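Local coordinates for glycosyl transferase (Staphylococcus aureus, PDB 5U02), which belongs to the TarS family of glycosyltransferases, joining a helical linker to two beta-rich domains of the E-set class in a three-chain assembly, at residues Val8-Ala13 against Leu62-Gln67; Lys172-Asn177 against Asp214-Val219. All blocks are in the same frame, centred on the assembly; numbering follows the deposited sequence.

Interaction 1 of 2, residues Val8-Ala13 against Leu62-Gln67; sequences VMRLIA and LGDFIQ
Phe65 makes the largest share of this contact, reaching from helix 56-68 to the backbone of Met9 and Arg10. The two helices form a parallel pair inside the helical linker domain. Their axes run 8.6 Å apart and differ in direction by only 1°. No hydrogen bond crosses between them.

The aromatic and apolar contacts centre on the Phe65 ring. Its CG is anti to the backbone N (chi1 155°), which swings the ring across to helix 2-17. Met9 CB lies over one face, offset toward the rim, and makes a CH-pi contact 3.9 Å from the Phe65 ring centroid. The closest pair of side-chain carbons is Met9 CB and Phe65 CE2, at 3.6 Å. Ala13 CB sits at the edge of the ring, 4.4 Å from Phe65 CE2, one helical turn after Met9. Beyond CB the Met9 chain bends away toward Phe33 and His37 of helix 23-40. Leu34 of that helix and Tyr6 of helix 2-17 also touch Phe65.

The charged contact lies on a more exposed side of the pair. Arg10 NH1 and Asp64 OD1 form a salt bridge at 3.3 Å, rather long. OD1 meets the guanidinium at its edge and in its plane, but the carboxylate is turned 74° from that plane. The two groups therefore do not pair flat. Arg10 NH2 turns to Glu7 on its own helix, a stronger partner than Asp64. The guanidinium thus has an acid on each of the two helices.

The ring also presses on the backbone. Met9 O accepts the helical bond from Ala13 N at 3.0 Å, and Phe65 CE2 comes within 3.2 Å of the same Met9 O.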
loop_
_atom_site.group_PDB
_atom_site.type_symbol
_atom_site.label_atom_id
_atom_site.label_comp_id
_atom_site.label_asym_id
_atom_site.label_seq_id
_atom_site.Cartn_x
_atom_site.Cartn_y
_atom_site.Cartn_z
ATOM N N VAL A 8 17.547 32.821 38.619
ATOM C CA VAL A 8 17.495 33.993 37.750
ATOM C C VAL A 8 16.217 34.007 36.923
ATOM O O VAL A 8 15.506 35.020 36.868
ATOM C CB VAL A 8 18.757 34.013 36.865
ATOM C CG1 VAL A 8 18.688 35.083 35.776
ATOM C CG2 VAL A 8 19.978 34.213 37.750
ATOM N N MET A 9 15.904 32.886 36.272
ATOM C CA MET A 9 14.718 32.831 35.425
ATOM C C MET A 9 13.451 33.046 36.233
ATOM O O MET A 9 12.444 33.531 35.703
ATOM C CB MET A 9 14.667 31.495 34.698
ATOM C CG MET A 9 16.018 31.056 34.221
ATOM S SD MET A 9 16.469 31.912 32.704
ATOM C CE MET A 9 15.038 31.671 31.662
ATOM N N ARG A 10 13.470 32.653 37.509
ATOM C CA ARG A 10 12.342 32.950 38.385
ATOM C C ARG A 10 12.154 34.452 38.511
ATOM O O ARG A 10 11.051 34.968 38.300
ATOM C CB ARG A 10 12.523 32.319 39.776
ATOM C CG ARG A 10 11.271 32.487 40.648
ATOM C CD ARG A 10 11.474 32.214 42.142
ATOM N NE ARG A 10 12.661 32.799 42.738
ATOM C CZ ARG A 10 13.281 32.280 43.794
ATOM N NH1 ARG A 10 12.849 31.135 44.319
ATOM N NH2 ARG A 10 14.353 32.886 44.306
ATOM N N LEU A 11 13.234 35.178 38.819
ATOM C CA LEU A 11 13.104 36.614 39.027
ATOM C C LEU A 11 12.716 37.335 37.740
ATOM O O LEU A 11 11.939 38.295 37.787
ATOM C CB LEU A 11 14.397 37.182 39.616
ATOM C CG LEU A 11 14.235 38.359 40.571
ATOM C CD1 LEU A 11 15.409 38.520 41.432
ATOM C CD2 LEU A 11 13.957 39.633 39.875
ATOM N N ILE A 12 13.213 36.875 36.587
ATOM C CA ILE A 12 12.776 37.460 35.321
ATOM C C ILE A 12 11.277 37.264 35.139
ATOM O O ILE A 12 10.561 38.185 34.731
ATOM C CB ILE A 12 13.559 36.865 34.138
ATOM C CG1 ILE A 12 15.058 36.926 34.399
ATOM C CG2 ILE A 12 13.212 37.617 32.851
ATOM C CD1 ILE A 12 15.881 36.481 33.218
ATOM N N ALA A 13 10.780 36.060 35.436
ATOM C CA ALA A 13 9.339 35.835 35.413
ATOM C C ALA A 13 8.618 36.760 36.390
ATOM O O ALA A 13 7.491 37.193 36.125
ATOM C CB ALA A 13 9.036 34.371 35.731
ATOM N N LEU A 62 14.041 24.007 38.879
ATOM C CA LEU A 62 12.981 24.138 37.886
ATOM C C LEU A 62 11.617 24.224 38.560
ATOM O O LEU A 62 10.764 25.023 38.159
ATOM C CB LEU A 62 13.033 22.956 36.917
ATOM C CG LEU A 62 12.242 23.055 35.613
ATOM C CD1 LEU A 62 12.930 23.999 34.647
ATOM C CD2 LEU A 62 12.070 21.681 34.988
ATOM N N GLY A 63 11.408 23.422 39.606
ATOM C CA GLY A 63 10.137 23.453 40.311
ATOM C C GLY A 63 9.842 24.804 40.933
ATOM O O GLY A 63 8.770 25.375 40.724
ATOM N N ASP A 64 10.793 25.333 41.712
ATOM C CA ASP A 64 10.596 26.641 42.331
ATOM C C ASP A 64 10.461 27.738 41.282
ATOM O O ASP A 64 9.705 28.695 41.478
ATOM C CB ASP A 64 11.753 26.952 43.284
ATOM C CG ASP A 64 11.389 27.995 44.330
ATOM O OD1 ASP A 64 12.131 28.121 45.328
ATOM O OD2 ASP A 64 10.359 28.681 44.165
ATOM N N PHE A 65 11.175 27.611 40.162
ATOM C CA PHE A 65 11.031 28.573 39.075
ATOM C C PHE A 65 9.662 28.450 38.413
ATOM O O PHE A 65 8.949 29.447 38.250
ATOM C CB PHE A 65 12.169 28.381 38.067
ATOM C CG PHE A 65 11.851 28.852 36.671
ATOM C CD1 PHE A 65 11.939 27.975 35.602
ATOM C CD2 PHE A 65 11.482 30.165 36.422
ATOM C CE1 PHE A 65 11.659 28.395 34.314
ATOM C CE2 PHE A 65 11.195 30.588 35.135
ATOM C CZ PHE A 65 11.285 29.701 34.081
ATOM N N ILE A 66 9.267 27.231 38.035
ATOM C CA ILE A 66 7.951 27.034 37.437
ATOM C C ILE A 66 6.835 27.267 38.454
ATOM O O ILE A 66 5.695 27.550 38.069
ATOM C CB ILE A 66 7.872 25.630 36.797
ATOM C CG1 ILE A 66 8.932 25.487 35.702
ATOM C CG2 ILE A 66 6.502 25.364 36.185
ATOM C CD1 ILE A 66 8.733 26.420 34.530
ATOM N N GLN A 67 7.134 27.183 39.754
ATOM C CA GLN A 67 6.137 27.550 40.756
ATOM C C GLN A 67 5.785 29.031 40.681
ATOM O O GLN A 67 4.680 29.427 41.068
ATOM C CB GLN A 67 6.639 27.202 42.160
ATOM C CG GLN A 67 6.180 25.845 42.669
ATOM C CD GLN A 67 7.080 25.293 43.758
ATOM O OE1 GLN A 67 7.863 26.024 44.365
ATOM N NE2 GLN A 67 6.971 23.993 44.011
#

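Interaction 2 of 2, residues Lys172-Asn177 against Asp214-Val219; sequences KLHSRN and DVFLEV
Arg176 grips Asp214 side-on, where the strand ending at Ser175 turns into a loop. Arg176 NE reaches Asp214 OD2 at 3.0 Å, and Arg176 NH2 reaches Asp214 OD1 at 2.7 Å. Both oxygens use their syn lone pairs, and the guanidinium and carboxylate planes are only 13° apart. Asp214 OD1 is also held by Ser268 and Arg229. Two arginines so close would be expected to keep this buried acid ionised.

The backbone is just as tight. Strands 168-175 and 212-221 are antiparallel neighbours in the sheet of an E-set domain. Lys172 with Phe216 and His174 with Asp214 are hydrogen-bonded pairs. Leu173 with Val215, between them, is a non-hydrogen-bonded pair on the other face of the sheet. Leu173 CD2 meets Val215 CG2 there at 4.1 Å.

Near the backbone, the face with Lys172, His174 and Phe216 is close-packed too: Phe216 CE1 lies 3.7 Å from His174 CB. The His174 ring turns an edge toward the Phe216 face, with ring centroids 5.9 Å apart. The contact loosens toward the Lys172 amine. Lys172 is fully extended, and its NZ salt-bridges Glu227. Water 1 donates to Glu218 OE1 at 3.0 Å and takes a weak bond from Lys172 NZ.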
loop_
_atom_site.group_PDB
_atom_site.type_symbol
_atom_site.label_atom_id
_atom_site.label_comp_id
_atom_site.label_asym_id
_atom_site.label_seq_id
_atom_site.Cartn_x
_atom_site.Cartn_y
_atom_site.Cartn_z
ATOM N N LYS A 172 7.857 11.007 -1.689
ATOM C CA LYS A 172 7.353 12.013 -2.610
ATOM C C LYS A 172 8.494 12.590 -3.431
ATOM O O LYS A 172 9.491 13.062 -2.873
ATOM C CB LYS A 172 6.632 13.129 -1.856
ATOM C CG LYS A 172 6.054 14.210 -2.743
ATOM C CD LYS A 172 5.354 15.257 -1.896
ATOM C CE LYS A 172 4.753 16.355 -2.736
ATOM N NZ LYS A 172 4.148 17.377 -1.856
ATOM N N LEU A 173 8.343 12.547 -4.750
ATOM C CA LEU A 173 9.193 13.292 -5.668
ATOM C C LEU A 173 8.415 14.525 -6.107
ATOM O O LEU A 173 7.295 14.407 -6.611
ATOM C CB LEU A 173 9.592 12.440 -6.876
ATOM C CG LEU A 173 10.301 11.111 -6.591
ATOM C CD1 LEU A 173 10.726 10.416 -7.884
ATOM C CD2 LEU A 173 11.498 11.314 -5.668
ATOM N N HIS A 174 8.988 15.702 -5.888
ATOM C CA HIS A 174 8.328 16.966 -6.188
ATOM C C HIS A 174 9.236 17.749 -7.121
ATOM O O HIS A 174 10.395 18.005 -6.782
ATOM C CB HIS A 174 8.045 17.750 -4.901
ATOM C CG HIS A 174 6.814 18.610 -4.959
ATOM N ND1 HIS A 174 6.423 19.413 -3.904
ATOM C CD2 HIS A 174 5.892 18.795 -5.936
ATOM C CE1 HIS A 174 5.314 20.051 -4.233
ATOM N NE2 HIS A 174 4.971 19.695 -5.460
ATOM N N SER A 175 8.730 18.102 -8.300
ATOM C CA SER A 175 9.534 18.896 -9.219
ATOM C C SER A 175 9.832 20.247 -8.588
ATOM O O SER A 175 9.071 20.744 -7.754
ATOM C CB SER A 175 8.825 19.071 -10.568
ATOM O OG SER A 175 7.620 19.811 -10.454
ATOM N N ARG A 176 10.971 20.834 -8.971
ATOM C CA ARG A 176 11.400 22.080 -8.341
ATOM C C ARG A 176 10.355 23.176 -8.508
ATOM O O ARG A 176 10.148 23.989 -7.600
ATOM C CB ARG A 176 12.752 22.527 -8.908
ATOM C CG ARG A 176 13.203 23.931 -8.477
ATOM C CD ARG A 176 13.474 23.989 -6.981
ATOM N NE ARG A 176 14.246 22.844 -6.518
ATOM C CZ ARG A 176 15.575 22.824 -6.440
ATOM N NH1 ARG A 176 16.285 23.883 -6.816
ATOM N NH2 ARG A 176 16.208 21.740 -6.003
ATOM N N ASN A 177 9.668 23.205 -9.648
ATOM C CA ASN A 177 8.624 24.203 -9.862
ATOM C C ASN A 177 7.288 23.803 -9.242
ATOM O O ASN A 177 6.270 24.425 -9.558
ATOM C CB ASN A 177 8.445 24.478 -11.360
ATOM C CG ASN A 177 7.968 23.257 -12.142
ATOM O OD1 ASN A 177 7.591 22.230 -11.571
ATOM N ND2 ASN A 177 7.980 23.373 -13.463
ATOM N N ASP A 214 12.863 16.908 -6.313
ATOM C CA ASP A 214 13.286 16.957 -4.926
ATOM C C ASP A 214 12.581 15.859 -4.136
ATOM O O ASP A 214 11.427 15.523 -4.414
ATOM C CB ASP A 214 13.010 18.335 -4.317
ATOM C CG ASP A 214 13.633 19.476 -5.130
ATOM O OD1 ASP A 214 14.874 19.500 -5.231
ATOM O OD2 ASP A 214 12.898 20.380 -5.582
ATOM N N VAL A 215 13.289 15.283 -3.168
ATOM C CA VAL A 215 12.798 14.127 -2.419
ATOM C C VAL A 215 12.185 14.604 -1.108
ATOM O O VAL A 215 12.839 15.304 -0.326
ATOM C CB VAL A 215 13.919 13.107 -2.165
ATOM C CG1 VAL A 215 13.362 11.845 -1.520
ATOM C CG2 VAL A 215 14.635 12.763 -3.472
ATOM N N PHE A 216 10.928 14.231 -0.875
ATOM C CA PHE A 216 10.233 14.464 0.381
ATOM C C PHE A 216 9.736 13.137 0.944
ATOM O O PHE A 216 9.536 12.161 0.215
ATOM C CB PHE A 216 9.024 15.400 0.207
ATOM C CG PHE A 216 9.373 16.813 -0.177
ATOM C CD1 PHE A 216 9.773 17.115 -1.465
ATOM C CD2 PHE A 216 9.256 17.846 0.743
ATOM C CE1 PHE A 216 10.075 18.417 -1.823
ATOM C CE2 PHE A 216 9.555 19.152 0.386
ATOM C CZ PHE A 216 9.964 19.437 -0.895
ATOM N N LEU A 217 9.527 13.112 2.257
ATOM C CA LEU A 217 8.770 12.053 2.910
ATOM C C LEU A 217 7.444 12.634 3.376
ATOM O O LEU A 217 7.424 13.581 4.170
ATOM C CB LEU A 217 9.527 11.458 4.095
ATOM C CG LEU A 217 8.746 10.341 4.797
ATOM C CD1 LEU A 217 8.759 9.073 3.953
ATOM C CD2 LEU A 217 9.281 10.056 6.192
ATOM N N GLU A 218 6.345 12.077 2.877
ATOM C CA GLU A 218 5.015 12.480 3.306
ATOM C C GLU A 218 4.567 11.574 4.444
ATOM O O GLU A 218 4.683 10.349 4.348
ATOM C CB GLU A 218 4.019 12.407 2.147
ATOM C CG GLU A 218 2.600 12.783 2.530
ATOM C CD GLU A 218 1.566 12.211 1.578
ATOM O OE1 GLU A 218 1.244 12.876 0.571
ATOM O OE2 GLU A 218 1.078 11.090 1.836
ATOM N N VAL A 219 4.069 12.183 5.520
ATOM C CA VAL A 219 3.599 11.469 6.703
ATOM C C VAL A 219 2.184 11.942 7.000
ATOM O O VAL A 219 1.977 13.116 7.326
ATOM C CB VAL A 219 4.510 11.705 7.919
ATOM C CG1 VAL A 219 3.892 11.092 9.167
ATOM C CG2 VAL A 219 5.898 11.135 7.661
HETATM O O HOH W 1 2.702 15.520 0.519
HETATM O O HOH W 2 9.993 20.722 -4.950
#

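Both segments of interaction 1 precede both segments of interaction 2 in the chain, and the two contacts share no helix, strand or sheet. Their centres are 44 Å apart and their nearest atoms about 29 Å. Interaction 1 joins helices 2-17 and 56-68 of the linker, and its centre is 38 Å from the centre of the chain. Interaction 2 joins strands 168-175 and 212-221 of the first C-terminal E-set domain, and its centre is 11 Å from the centre of the chain. Helices 82-89 and 93-105 and the small sheet of residues 110-132 come between them in sequence. No other chain of the assembly touches either contact, so both lie wholly within one subunit, in different domains of it.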